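Local coordinates for secreted hemophore CSA2 (Candida albicans, PDB 4Y7S), which binds heme as a secreted hemophore, letting the fungus use iron from human hemoglobin during hyphal growth, and probably acts in a heme-transfer cascade across the cell wall, at residues D20-Q25 against T75-L80; Q31-Q36 against A66-G71; P93-P98 against S103-A108. All coordinates share one frame; numbering follows the deposited sequence.

How the contacts relate
The three contacts lie 11 to 14 Å apart, centre to centre, and all belong to the CFEM helical basket. Helix 72-87 supplies one side of contact 1, the end of helix 55-68 one side of contact 2, and helix 99-110 one side of contact 3. Along the chain contact 2 is nested inside the loop closed by contact 1, and contact 3 follows both. They touch directly: F77 of contact 1 meets V34 of contact 2 and W95 of contact 3, R78 forms a salt bridge with D106, and G71 N probably bonds to A108 O. Helix 19-22 and two loop segments thus pack onto helices of the basket, and contact 2 holds C33 and C69 of two disulfides.

Contact 1 (D20-Q25 against T75-L80); sequences DRIYDQ and TNFRKL
I22 and Q25 pack against F77 and L80, where the short helix 19-22 and the turn after it lie on helix 72-87 of the CFEM helical basket. The contact is made by van der Waals packing. In its apolar part I22 sends out two branches. CD1 of I22 approaches CE1 of F77 at 4.1 Å, coming obliquely to the ring, and the two side chains cross at about a right angle. CG2 of I22 settles on the backbone of the helix, 3.6 Å from L80 O, and also reaches L80 CB. With CG1 held between the backbone N and the carbonyl carbon (chi1 62°), I22 can spread these branches over both residues. F77 is buried from other sides too, by V61 and V65 of helix 55-68.

The backbone bond from Q25 N to I22 O, 2.9 Å, closes the turn that brings Q25 alongside I22. On the exposed side the two methyl groups of L80 lie against different parts of Q25. CD1 of L80 rests 3.6 Å from the backbone Q25 O, whereas its CD2 lies against the Q25 side chain, 3.9 Å from CB and 3.8 Å from the amide nitrogen NE2.

Contact 2 (Q31-Q36 against A66-G71); sequences QECVKQ and ASKCRG
E32 and C33 face K68 at the end of helix 55-68, in a disulfide-rich part of the CFEM helical basket. Residues 31-33 have helical backbone angles, and the bonds from V34 N to Q31 O and from K35 N to E32 O are weak.

E32 makes the more extensive contact. Its CG sits between the backbone N and the carbonyl carbon (chi1 61°), and the chain runs on extended to bring the carboxylate against the methylene groups of K68, which it crosses at about a right angle. OE2 lies 3.4 Å from K68 CD, and OE1 is 3.7 Å from K68 CE. The charged ends stand farther apart, with E32 OE2 4.2 Å from K68 NZ, beyond salt-bridge range, although the opposite charges probably still attract. Both residues are exposed, so solvent would weaken that attraction.

C33 is buried, and its SG lies against K68 CG. The same sulfur is disulfide-bonded to C64, one turn before K68 on helix 55-68, which anchors the loop to the helix. V34 O accepts a hydrogen bond from N16 ND2, while Q36 packs on F57, A60 and V61 of helix 55-68.

On the opposing segment the helix gives way at C69, itself joined to C29 by a second disulfide. R70 then folds back over the helix end: its NH1 bonds to A66 O at 2.9 Å, from above the carbonyl plane, and more weakly to C69 O. In K68 the bend at chi2 (-73°) steers CD and CE to the E32 carboxylate, while chi1 (-59°), with CG anti to the carbonyl carbon, places CG 4.1 Å from C33 SG.

Contact 3 (P93-P98 against S103-A108); sequences PYWIIP and SALDAA
W95, I97 and L105 meet where an irregular loop, without helix or strand, runs past helix 99-110. The loop begins at P93, preceded by a cis peptide bond, and Y94 takes a positive phi of 78°. W95 N bonds to P93 O at 2.8 Å, a classic gamma turn centred on Y94; beyond it the chain is extended as far as P98, which occupies the N-cap position of the helix. Segment 103-108 is regular helix, with A107 N bonded to S103 O and A108 N to A104 O.

All three touching side chains are buried and apolar, and W95 and I97 both converge on one methyl group, L105 CD1. It approaches the indole of W95 at its edge, near the ring plane, 3.8 Å from CZ3. W95 and L105 come from opposite directions; having CG anti to the backbone N (chi1 -174°) directs the indole toward the helix. This is interior packing of the CFEM helical basket, in which helix 99-110 packs its L105 onto the loop that leads into it. T58 of helix 55-68 touches both W95 and I97, V65 and A66 of the same helix lie against L105, and the F18 ring meets the indole nearly parallel. The W95 side chain is about 11 Å from the bound heme. I96 packs on P7 and P98 on I5 of the second subunit.

I97 has two roles. Its CG2 sits over the centre of one indole face, 3.5 Å above the plane, and CD1 extends from the other branch to lie 3.7 Å from L105 CD1.

Contact 1 (D20-Q25 against T75-L80)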
ATOM      1  N   ASP A  20       5.977  -9.706 -18.396  1.00 17.26           N
ATOM      2  CA  ASP A  20       6.312  -9.853 -19.799  1.00 19.62           C
ATOM      3  C   ASP A  20       7.699  -9.270 -20.080  1.00 22.30           C
ATOM      4  O   ASP A  20       8.378  -9.695 -20.991  1.00 23.27           O
ATOM      5  CB  ASP A  20       5.265  -9.161 -20.704  1.00 25.67           C
ATOM      6  CG  ASP A  20       3.981  -9.988 -20.878  1.00 25.28           C
ATOM      7  OD1 ASP A  20       3.700 -10.858 -20.021  1.00 21.48           O
ATOM      8  OD2 ASP A  20       3.257  -9.781 -21.888  1.00 29.82           O
ATOM      9  N   ARG A  21       8.115  -8.276 -19.311  1.00 18.58           N
ATOM     10  CA  ARG A  21       9.396  -7.638 -19.581  1.00 19.12           C
ATOM     11  C   ARG A  21      10.592  -8.503 -19.211  1.00 20.57           C
ATOM     12  O   ARG A  21      11.654  -8.372 -19.810  1.00 19.44           O
ATOM     13  CB  ARG A  21       9.501  -6.317 -18.823  1.00 21.42           C
ATOM     14  CG  ARG A  21       8.447  -5.302 -19.182  1.00 18.82           C
ATOM     15  CD  ARG A  21       8.488  -4.858 -20.673  1.00 22.01           C
ATOM     16  NE  ARG A  21       7.228  -4.187 -20.876  1.00 43.71           N
ATOM     17  CZ  ARG A  21       6.167  -4.720 -21.457  1.00 36.45           C
ATOM     18  NH1 ARG A  21       6.223  -5.911 -22.030  1.00 30.74           N
ATOM     19  NH2 ARG A  21       5.059  -4.011 -21.514  1.00 45.45           N
ATOM     20  N   ILE A  22      10.419  -9.398 -18.244  1.00 19.62           N
ATOM     21  CA  ILE A  22      11.565 -10.100 -17.660  1.00 23.44           C
ATOM     22  C   ILE A  22      11.424 -11.623 -17.556  1.00 21.32           C
ATOM     23  O   ILE A  22      12.349 -12.302 -17.086  1.00 21.04           O
ATOM     24  CB  ILE A  22      11.856  -9.518 -16.243  1.00 19.77           C
ATOM     25  CG1 ILE A  22      10.675  -9.735 -15.313  1.00 17.22           C
ATOM     26  CG2 ILE A  22      12.151  -8.018 -16.324  1.00 21.96           C
ATOM     27  CD1 ILE A  22      10.919  -9.242 -13.853  1.00 26.67           C
ATOM     28  N   TYR A  23      10.295 -12.158 -18.007  1.00 18.97           N
ATOM     29  CA  TYR A  23       9.955 -13.543 -17.734  1.00 25.24           C
ATOM     30  C   TYR A  23      11.021 -14.489 -18.257  1.00 20.97           C
ATOM     31  O   TYR A  23      11.369 -15.467 -17.591  1.00 21.86           O
ATOM     32  CB  TYR A  23       8.591 -13.915 -18.341  1.00 23.19           C
ATOM     33  CG  TYR A  23       8.111 -15.276 -17.879  1.00 20.20           C
ATOM     34  CD1 TYR A  23       7.581 -15.443 -16.609  1.00 22.77           C
ATOM     35  CD2 TYR A  23       8.206 -16.396 -18.705  1.00 22.18           C
ATOM     36  CE1 TYR A  23       7.148 -16.679 -16.170  1.00 24.37           C
ATOM     37  CE2 TYR A  23       7.774 -17.641 -18.277  1.00 26.07           C
ATOM     38  CZ  TYR A  23       7.245 -17.774 -17.007  1.00 26.23           C
ATOM     39  OH  TYR A  23       6.816 -19.005 -16.565  1.00 30.73           O
ATOM     40  N   ASP A  24      11.529 -14.231 -19.435  1.00 23.49           N
ATOM     41  CA  ASP A  24      12.528 -15.081 -20.040  1.00 25.70           C
ATOM     42  C   ASP A  24      13.936 -14.909 -19.485  1.00 25.00           C
ATOM     43  O   ASP A  24      14.763 -15.695 -19.745  1.00 25.33           O
ATOM     44  CB  ASP A  24      12.554 -14.866 -21.530  1.00 36.19           C
ATOM     45  CG  ASP A  24      11.326 -15.350 -22.187  1.00 42.81           C
ATOM     46  OD1 ASP A  24      10.699 -16.287 -21.700  1.00 44.52           O
ATOM     47  OD2 ASP A  24      10.982 -14.786 -23.193  1.00 50.53           O
ATOM     48  N   GLN A  25      14.180 -13.859 -18.742  1.00 22.14           N
ATOM     49  CA  GLN A  25      15.499 -13.594 -18.227  1.00 23.76           C
ATOM     50  C   GLN A  25      15.681 -13.904 -16.765  1.00 22.53           C
ATOM     51  O   GLN A  25      16.755 -14.122 -16.337  1.00 24.14           O
ATOM     52  CB  GLN A  25      15.900 -12.163 -18.487  1.00 27.24           C
ATOM     53  CG  GLN A  25      15.934 -11.730 -19.940  1.00 64.81           C
ATOM     54  CD  GLN A  25      16.004 -10.233 -20.073  1.00 63.21           C
ATOM     55  OE1 GLN A  25      14.976  -9.553 -20.169  1.00 57.33           O
ATOM     56  NE2 GLN A  25      17.211  -9.699 -20.026  1.00 89.09           N
ATOM     57  N   THR A  75      19.530 -11.616  -6.246  1.00 17.27           N
ATOM     58  CA  THR A  75      20.207 -10.430  -6.750  1.00 19.20           C
ATOM     59  C   THR A  75      19.898 -10.166  -8.237  1.00 27.67           C
ATOM     60  O   THR A  75      19.590  -9.039  -8.631  1.00 21.03           O
ATOM     61  CB  THR A  75      21.704 -10.579  -6.533  1.00 26.36           C
ATOM     62  OG1 THR A  75      21.942 -10.769  -5.130  1.00 29.58           O
ATOM     63  CG2 THR A  75      22.453  -9.352  -7.006  1.00 27.72           C
ATOM     64  N   ASN A  76      19.974 -11.209  -9.054  1.00 24.22           N
ATOM     65  CA  ASN A  76      19.672 -11.091 -10.473  1.00 19.06           C
ATOM     66  C   ASN A  76      18.201 -10.770 -10.731  1.00 22.56           C
ATOM     67  O   ASN A  76      17.873  -9.961 -11.603  1.00 14.97           O
ATOM     68  CB  ASN A  76      20.092 -12.375 -11.192  1.00 22.97           C
ATOM     69  CG  ASN A  76      21.580 -12.452 -11.399  1.00 25.81           C
ATOM     70  OD1 ASN A  76      22.233 -11.425 -11.530  1.00 28.46           O
ATOM     71  ND2 ASN A  76      22.140 -13.667 -11.368  1.00 25.90           N
ATOM     72  N   PHE A  77      17.306 -11.387  -9.978  1.00 14.60           N
ATOM     73  CA  PHE A  77      15.909 -11.036 -10.108  1.00 15.14           C
ATOM     74  C   PHE A  77      15.704  -9.540  -9.815  1.00 20.52           C
ATOM     75  O   PHE A  77      15.021  -8.849 -10.569  1.00 17.37           O
ATOM     76  CB  PHE A  77      14.993 -11.844  -9.197  1.00 12.72           C
ATOM     77  CG  PHE A  77      13.592 -11.351  -9.264  1.00 15.41           C
ATOM     78  CD1 PHE A  77      12.752 -11.799 -10.282  1.00 18.70           C
ATOM     79  CD2 PHE A  77      13.142 -10.358  -8.400  1.00 17.93           C
ATOM     80  CE1 PHE A  77      11.464 -11.303 -10.408  1.00 24.40           C
ATOM     81  CE2 PHE A  77      11.850  -9.852  -8.517  1.00 17.06           C
ATOM     82  CZ  PHE A  77      11.014 -10.327  -9.523  1.00 18.53           C
ATOM     83  N   ARG A  78      16.303  -9.035  -8.741  1.00 17.42           N
ATOM     84  CA  ARG A  78      16.087  -7.645  -8.378  1.00 16.77           C
ATOM     85  C   ARG A  78      16.663  -6.692  -9.440  1.00 26.47           C
ATOM     86  O   ARG A  78      16.064  -5.659  -9.726  1.00 20.42           O
ATOM     87  CB  ARG A  78      16.703  -7.301  -7.024  1.00 18.31           C
ATOM     88  CG  ARG A  78      16.031  -7.946  -5.844  1.00 30.73           C
ATOM     89  CD  ARG A  78      16.577  -7.391  -4.508  1.00 31.84           C
ATOM     90  NE  ARG A  78      15.920  -6.147  -4.077  1.00 41.40           N
ATOM     91  CZ  ARG A  78      16.057  -5.605  -2.863  1.00 36.82           C
ATOM     92  NH1 ARG A  78      16.839  -6.179  -1.959  1.00 35.66           N
ATOM     93  NH2 ARG A  78      15.428  -4.481  -2.558  1.00 28.20           N
ATOM     94  N   LYS A  79      17.816  -7.039 -10.015  1.00 17.03           N
ATOM     95  CA  LYS A  79      18.410  -6.234 -11.073  1.00 14.17           C
ATOM     96  C   LYS A  79      17.490  -6.153 -12.272  1.00 13.76           C
ATOM     97  O   LYS A  79      17.349  -5.100 -12.870  1.00 18.60           O
ATOM     98  CB  LYS A  79      19.748  -6.813 -11.503  1.00 15.79           C
ATOM     99  CG  LYS A  79      20.835  -6.542 -10.498  1.00 23.66           C
ATOM    100  CD  LYS A  79      22.234  -6.993 -10.984  1.00 27.42           C
ATOM    101  CE  LYS A  79      23.293  -6.642  -9.934  1.00 30.59           C
ATOM    102  NZ  LYS A  79      24.573  -7.345 -10.176  1.00 31.57           N
ATOM    103  N   LEU A  80      16.869  -7.266 -12.628  1.00 18.03           N
ATOM    104  CA  LEU A  80      15.943  -7.264 -13.758  1.00 22.35           C
ATOM    105  C   LEU A  80      14.660  -6.482 -13.461  1.00 21.07           C
ATOM    106  O   LEU A  80      14.162  -5.745 -14.326  1.00 16.96           O
ATOM    107  CB  LEU A  80      15.597  -8.687 -14.162  1.00 20.21           C
ATOM    108  CG  LEU A  80      16.712  -9.380 -14.922  1.00 20.74           C
ATOM    109  CD1 LEU A  80      16.523 -10.855 -14.811  1.00 18.43           C
ATOM    110  CD2 LEU A  80      16.738  -8.937 -16.377  1.00 25.86           C
TER

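Contact 2 (Q31-Q36 against A66-G71)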
ATOM      1  N   GLN A  31       9.995 -17.411 -11.671  1.00 17.34           N
ATOM      2  CA  GLN A  31       8.963 -17.374 -12.709  1.00 20.02           C
ATOM      3  C   GLN A  31       7.541 -17.436 -12.135  1.00 29.13           C
ATOM      4  O   GLN A  31       6.679 -16.645 -12.534  1.00 22.04           O
ATOM      5  CB  GLN A  31       9.169 -18.491 -13.720  1.00 23.52           C
ATOM      6  CG  GLN A  31      10.364 -18.212 -14.639  1.00 25.65           C
ATOM      7  CD  GLN A  31      10.544 -19.259 -15.726  1.00 31.39           C
ATOM      8  OE1 GLN A  31      11.114 -18.975 -16.772  1.00 43.98           O
ATOM      9  NE2 GLN A  31      10.050 -20.467 -15.485  1.00 33.05           N
ATOM     10  N   GLU A  32       7.287 -18.329 -11.182  1.00 24.56           N
ATOM     11  CA  GLU A  32       5.937 -18.413 -10.626  1.00 21.13           C
ATOM     12  C   GLU A  32       5.574 -17.138  -9.871  1.00 22.61           C
ATOM     13  O   GLU A  32       4.407 -16.759  -9.801  1.00 23.02           O
ATOM     14  CB  GLU A  32       5.792 -19.619  -9.674  1.00 27.99           C
ATOM     15  CG  GLU A  32       6.719 -19.582  -8.453  1.00 31.44           C
ATOM     16  CD  GLU A  32       6.556 -20.809  -7.527  1.00 47.11           C
ATOM     17  OE1 GLU A  32       5.432 -21.068  -7.030  1.00 41.99           O
ATOM     18  OE2 GLU A  32       7.556 -21.527  -7.312  1.00 48.86           O
ATOM     19  N   CYS A  33       6.585 -16.468  -9.327  1.00 17.15           N
ATOM     20  CA  CYS A  33       6.371 -15.309  -8.492  1.00 20.94           C
ATOM     21  C   CYS A  33       5.787 -14.123  -9.273  1.00 21.03           C
ATOM     22  O   CYS A  33       4.996 -13.364  -8.716  1.00 18.31           O
ATOM     23  CB  CYS A  33       7.681 -14.922  -7.815  1.00 18.77           C
ATOM     24  SG  CYS A  33       8.302 -16.207  -6.748  1.00 26.35           S
ATOM     25  N   VAL A  34       6.154 -13.967 -10.546  1.00 17.79           N
ATOM     26  CA  VAL A  34       5.709 -12.809 -11.322  1.00 16.36           C
ATOM     27  C   VAL A  34       4.334 -13.004 -11.969  1.00 23.70           C
ATOM     28  O   VAL A  34       3.802 -12.079 -12.579  1.00 23.63           O
ATOM     29  CB  VAL A  34       6.744 -12.415 -12.407  1.00 22.84           C
ATOM     30  CG1 VAL A  34       8.100 -12.098 -11.750  1.00 19.16           C
ATOM     31  CG2 VAL A  34       6.903 -13.485 -13.473  1.00 18.05           C
ATOM     32  N   LYS A  35       3.767 -14.198 -11.816  1.00 17.41           N
ATOM     33  CA  LYS A  35       2.434 -14.515 -12.328  1.00 21.59           C
ATOM     34  C   LYS A  35       1.340 -14.096 -11.340  1.00 29.32           C
ATOM     35  O   LYS A  35       0.175 -14.469 -11.481  1.00 27.99           O
ATOM     36  CB  LYS A  35       2.332 -16.012 -12.632  1.00 24.54           C
ATOM     37  CG  LYS A  35       3.265 -16.480 -13.738  1.00 25.87           C
ATOM     38  CD  LYS A  35       3.110 -17.974 -13.995  1.00 30.67           C
ATOM     39  CE  LYS A  35       3.927 -18.439 -15.177  1.00 34.81           C
ATOM     40  NZ  LYS A  35       3.739 -19.893 -15.433  1.00 42.42           N
ATOM     41  N   GLN A  36       1.737 -13.326 -10.332  1.00 24.25           N
ATOM     42  CA  GLN A  36       0.831 -12.754  -9.348  1.00 24.27           C
ATOM     43  C   GLN A  36      -0.353 -12.051 -10.028  1.00 23.94           C
ATOM     44  O   GLN A  36      -0.174 -11.316 -11.003  1.00 19.69           O
ATOM     45  CB  GLN A  36       1.627 -11.785  -8.469  1.00 24.06           C
ATOM     46  CG  GLN A  36       0.864 -11.087  -7.373  1.00 31.22           C
ATOM     47  CD  GLN A  36       0.556 -12.032  -6.241  1.00 40.38           C
ATOM     48  OE1 GLN A  36       1.321 -12.975  -5.993  1.00 29.54           O
ATOM     49  NE2 GLN A  36      -0.541 -11.766  -5.510  1.00 33.73           N
ATOM     50  N   ALA A  66      11.681 -14.068  -2.351  1.00 18.80           N
ATOM     51  CA  ALA A  66      12.444 -14.303  -1.136  1.00 20.23           C
ATOM     52  C   ALA A  66      12.257 -15.712  -0.579  1.00 25.13           C
ATOM     53  O   ALA A  66      13.123 -16.224   0.107  1.00 24.61           O
ATOM     54  CB  ALA A  66      12.071 -13.287  -0.074  1.00 22.10           C
ATOM     55  N   SER A  67      11.121 -16.326  -0.868  1.00 22.76           N
ATOM     56  CA  SER A  67      10.821 -17.661  -0.367  1.00 25.50           C
ATOM     57  C   SER A  67      11.395 -18.732  -1.282  1.00 25.41           C
ATOM     58  O   SER A  67      11.861 -19.755  -0.836  1.00 27.80           O
ATOM     59  CB  SER A  67       9.312 -17.852  -0.257  1.00 30.67           C
ATOM     60  OG  SER A  67       8.753 -16.902   0.635  1.00 54.68           O
ATOM     61  N   LYS A  68      11.336 -18.463  -2.576  1.00 22.98           N
ATOM     62  CA  LYS A  68      11.657 -19.451  -3.600  1.00 23.12           C
ATOM     63  C   LYS A  68      13.084 -19.364  -4.140  1.00 21.91           C
ATOM     64  O   LYS A  68      13.575 -20.319  -4.747  1.00 23.67           O
ATOM     65  CB  LYS A  68      10.682 -19.286  -4.776  1.00 22.00           C
ATOM     66  CG  LYS A  68       9.196 -19.448  -4.443  1.00 24.45           C
ATOM     67  CD  LYS A  68       8.782 -20.854  -4.170  1.00 35.73           C
ATOM     68  CE  LYS A  68       7.285 -20.898  -3.827  1.00 40.54           C
ATOM     69  NZ  LYS A  68       6.922 -22.193  -3.190  1.00 49.76           N
ATOM     70  N   CYS A  69      13.736 -18.212  -3.967  1.00 23.68           N
ATOM     71  CA  CYS A  69      15.078 -17.961  -4.537  1.00 19.30           C
ATOM     72  C   CYS A  69      16.156 -17.697  -3.467  1.00 23.74           C
ATOM     73  O   CYS A  69      15.859 -17.133  -2.414  1.00 25.56           O
ATOM     74  CB  CYS A  69      15.018 -16.761  -5.505  1.00 17.89           C
ATOM     75  SG  CYS A  69      13.891 -16.974  -6.920  1.00 19.37           S
ATOM     76  N   ARG A  70      17.399 -18.104  -3.746  1.00 21.21           N
ATOM     77  CA  ARG A  70      18.531 -17.849  -2.845  1.00 26.69           C
ATOM     78  C   ARG A  70      19.715 -17.274  -3.602  1.00 24.48           C
ATOM     79  O   ARG A  70      19.835 -17.462  -4.812  1.00 23.50           O
ATOM     80  CB  ARG A  70      18.984 -19.141  -2.138  1.00 26.82           C
ATOM     81  CG  ARG A  70      17.917 -19.836  -1.326  1.00 69.08           C
ATOM     82  CD  ARG A  70      17.848 -19.302   0.092  1.00 59.99           C
ATOM     83  NE  ARG A  70      16.717 -19.867   0.830  1.00 59.52           N
ATOM     84  CZ  ARG A  70      15.476 -19.382   0.792  1.00 59.79           C
ATOM     85  NH1 ARG A  70      15.183 -18.308   0.053  1.00 51.19           N
ATOM     86  NH2 ARG A  70      14.518 -19.973   1.496  1.00 77.05           N
ATOM     87  N   GLY A  71      20.587 -16.582  -2.882  1.00 25.59           N
ATOM     88  CA  GLY A  71      21.867 -16.142  -3.420  1.00 28.38           C
ATOM     89  C   GLY A  71      21.738 -15.247  -4.636  1.00 25.39           C
ATOM     90  O   GLY A  71      20.896 -14.357  -4.688  1.00 21.92           O
TER

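Contact 3 (P93-P98 against S103-A108)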
ATOM      1  N   PRO A  93      13.309   4.251  -6.154  1.00 22.64           N
ATOM      2  CA  PRO A  93      14.099   3.035  -6.406  1.00 20.80           C
ATOM      3  C   PRO A  93      13.544   2.089  -7.475  1.00 17.51           C
ATOM      4  O   PRO A  93      13.965   0.928  -7.510  1.00 20.56           O
ATOM      5  CB  PRO A  93      14.115   2.359  -5.022  1.00 25.37           C
ATOM      6  CG  PRO A  93      12.778   2.709  -4.434  1.00 25.79           C
ATOM      7  CD  PRO A  93      12.461   4.109  -4.946  1.00 27.66           C
ATOM      8  N   TYR A  94      12.625   2.582  -8.305  1.00 21.70           N
ATOM      9  CA  TYR A  94      12.230   1.920  -9.550  1.00 16.02           C
ATOM     10  C   TYR A  94      11.274   0.746  -9.330  1.00 19.75           C
ATOM     11  O   TYR A  94      10.135   0.786  -9.797  1.00 15.66           O
ATOM     12  CB  TYR A  94      13.489   1.502 -10.333  1.00 18.19           C
ATOM     13  CG  TYR A  94      14.458   2.667 -10.482  1.00 22.28           C
ATOM     14  CD1 TYR A  94      14.137   3.756 -11.282  1.00 21.74           C
ATOM     15  CD2 TYR A  94      15.659   2.703  -9.787  1.00 21.92           C
ATOM     16  CE1 TYR A  94      14.984   4.839 -11.408  1.00 24.32           C
ATOM     17  CE2 TYR A  94      16.520   3.780  -9.916  1.00 25.72           C
ATOM     18  CZ  TYR A  94      16.178   4.847 -10.724  1.00 25.17           C
ATOM     19  OH  TYR A  94      17.022   5.929 -10.860  1.00 34.49           O
ATOM     20  N   TRP A  95      11.724  -0.304  -8.648  1.00 22.01           N
ATOM     21  CA  TRP A  95      10.836  -1.388  -8.247  1.00 18.60           C
ATOM     22  C   TRP A  95      10.448  -1.115  -6.796  1.00 23.67           C
ATOM     23  O   TRP A  95      11.247  -1.298  -5.887  1.00 18.16           O
ATOM     24  CB  TRP A  95      11.501  -2.748  -8.435  1.00 24.05           C
ATOM     25  CG  TRP A  95      10.581  -3.915  -8.174  1.00 16.10           C
ATOM     26  CD1 TRP A  95       9.334  -4.105  -8.693  1.00 18.42           C
ATOM     27  CD2 TRP A  95      10.848  -5.050  -7.349  1.00 13.22           C
ATOM     28  NE1 TRP A  95       8.801  -5.271  -8.228  1.00 14.06           N
ATOM     29  CE2 TRP A  95       9.712  -5.882  -7.406  1.00 16.74           C
ATOM     30  CE3 TRP A  95      11.939  -5.453  -6.564  1.00 19.00           C
ATOM     31  CZ2 TRP A  95       9.629  -7.077  -6.707  1.00 16.01           C
ATOM     32  CZ3 TRP A  95      11.854  -6.643  -5.876  1.00 21.05           C
ATOM     33  CH2 TRP A  95      10.711  -7.448  -5.957  1.00 17.91           C
ATOM     34  N   ILE A  96       9.233  -0.621  -6.588  1.00 16.33           N
ATOM     35  CA  ILE A  96       8.874  -0.048  -5.294  1.00 19.66           C
ATOM     36  C   ILE A  96       8.264  -1.094  -4.380  1.00 19.17           C
ATOM     37  O   ILE A  96       7.088  -1.407  -4.497  1.00 20.19           O
ATOM     38  CB  ILE A  96       7.838   1.099  -5.430  1.00 20.98           C
ATOM     39  CG1 ILE A  96       8.208   2.102  -6.543  1.00 28.80           C
ATOM     40  CG2 ILE A  96       7.662   1.810  -4.097  1.00 20.73           C
ATOM     41  CD1 ILE A  96       9.425   2.950  -6.287  1.00 28.28           C
ATOM     42  N   ILE A  97       9.049  -1.577  -3.421  1.00 18.24           N
ATOM     43  CA  ILE A  97       8.593  -2.631  -2.515  1.00 14.13           C
ATOM     44  C   ILE A  97       8.586  -2.167  -1.079  1.00 15.40           C
ATOM     45  O   ILE A  97       9.315  -1.249  -0.710  1.00 18.58           O
ATOM     46  CB  ILE A  97       9.477  -3.902  -2.625  1.00 14.53           C
ATOM     47  CG1 ILE A  97      10.961  -3.579  -2.424  1.00 18.94           C
ATOM     48  CG2 ILE A  97       9.267  -4.554  -3.940  1.00 18.93           C
ATOM     49  CD1 ILE A  97      11.876  -4.825  -2.429  1.00 21.61           C
ATOM     50  N   PRO A  98       7.774  -2.824  -0.245  1.00 17.95           N
ATOM     51  CA  PRO A  98       7.802  -2.532   1.187  1.00 17.87           C
ATOM     52  C   PRO A  98       9.206  -2.734   1.809  1.00 18.04           C
ATOM     53  O   PRO A  98       9.974  -3.579   1.332  1.00 16.00           O
ATOM     54  CB  PRO A  98       6.832  -3.550   1.757  1.00 17.07           C
ATOM     55  CG  PRO A  98       5.945  -3.938   0.614  1.00 17.85           C
ATOM     56  CD  PRO A  98       6.805  -3.883  -0.579  1.00 17.53           C
ATOM     57  N   SER A 103      14.058  -6.222   3.105  1.00 20.40           N
ATOM     58  CA  SER A 103      14.898  -6.858   4.116  1.00 24.98           C
ATOM     59  C   SER A 103      14.891  -8.371   3.934  1.00 23.44           C
ATOM     60  O   SER A 103      15.927  -9.011   4.030  1.00 25.05           O
ATOM     61  CB  SER A 103      14.437  -6.495   5.534  1.00 25.85           C
ATOM     62  OG  SER A 103      14.471  -5.092   5.730  1.00 35.50           O
ATOM     63  N   ALA A 104      13.720  -8.928   3.646  1.00 22.07           N
ATOM     64  CA  ALA A 104      13.590 -10.362   3.379  1.00 26.51           C
ATOM     65  C   ALA A 104      14.389 -10.762   2.133  1.00 22.25           C
ATOM     66  O   ALA A 104      14.990 -11.836   2.087  1.00 25.39           O
ATOM     67  CB  ALA A 104      12.109 -10.751   3.217  1.00 27.47           C
ATOM     68  N   LEU A 105      14.386  -9.916   1.106  1.00 19.89           N
ATOM     69  CA  LEU A 105      15.155 -10.224  -0.096  1.00 18.36           C
ATOM     70  C   LEU A 105      16.639 -10.160   0.182  1.00 20.35           C
ATOM     71  O   LEU A 105      17.394 -11.023  -0.268  1.00 21.93           O
ATOM     72  CB  LEU A 105      14.803  -9.269  -1.228  1.00 16.40           C
ATOM     73  CG  LEU A 105      13.426  -9.492  -1.858  1.00 14.66           C
ATOM     74  CD1 LEU A 105      13.040  -8.303  -2.721  1.00 16.89           C
ATOM     75  CD2 LEU A 105      13.390 -10.821  -2.645  1.00 17.74           C
ATOM     76  N   ASP A 106      17.052  -9.135   0.930  1.00 21.30           N
ATOM     77  CA  ASP A 106      18.445  -8.999   1.351  1.00 23.78           C
ATOM     78  C   ASP A 106      18.916 -10.292   2.016  1.00 35.00           C
ATOM     79  O   ASP A 106      20.020 -10.802   1.741  1.00 27.63           O
ATOM     80  CB  ASP A 106      18.638  -7.826   2.328  1.00 25.19           C
ATOM     81  CG  ASP A 106      18.468  -6.460   1.667  1.00 29.24           C
ATOM     82  OD1 ASP A 106      18.391  -6.397   0.421  1.00 27.38           O
ATOM     83  OD2 ASP A 106      18.443  -5.442   2.399  1.00 31.73           O
ATOM     84  N   ALA A 107      18.088 -10.801   2.923  1.00 26.71           N
ATOM     85  CA  ALA A 107      18.433 -12.019   3.660  1.00 35.42           C
ATOM     86  C   ALA A 107      18.548 -13.227   2.721  1.00 29.14           C
ATOM     87  O   ALA A 107      19.473 -14.042   2.842  1.00 31.55           O
ATOM     88  CB  ALA A 107      17.399 -12.286   4.755  1.00 33.52           C
ATOM     89  N   ALA A 108      17.590 -13.365   1.814  1.00 26.48           N
ATOM     90  CA  ALA A 108      17.593 -14.478   0.868  1.00 26.34           C
ATOM     91  C   ALA A 108      18.830 -14.446  -0.025  1.00 26.70           C
ATOM     92  O   ALA A 108      19.414 -15.498  -0.334  1.00 28.46           O
ATOM     93  CB  ALA A 108      16.335 -14.450   0.014  1.00 23.73           C
TER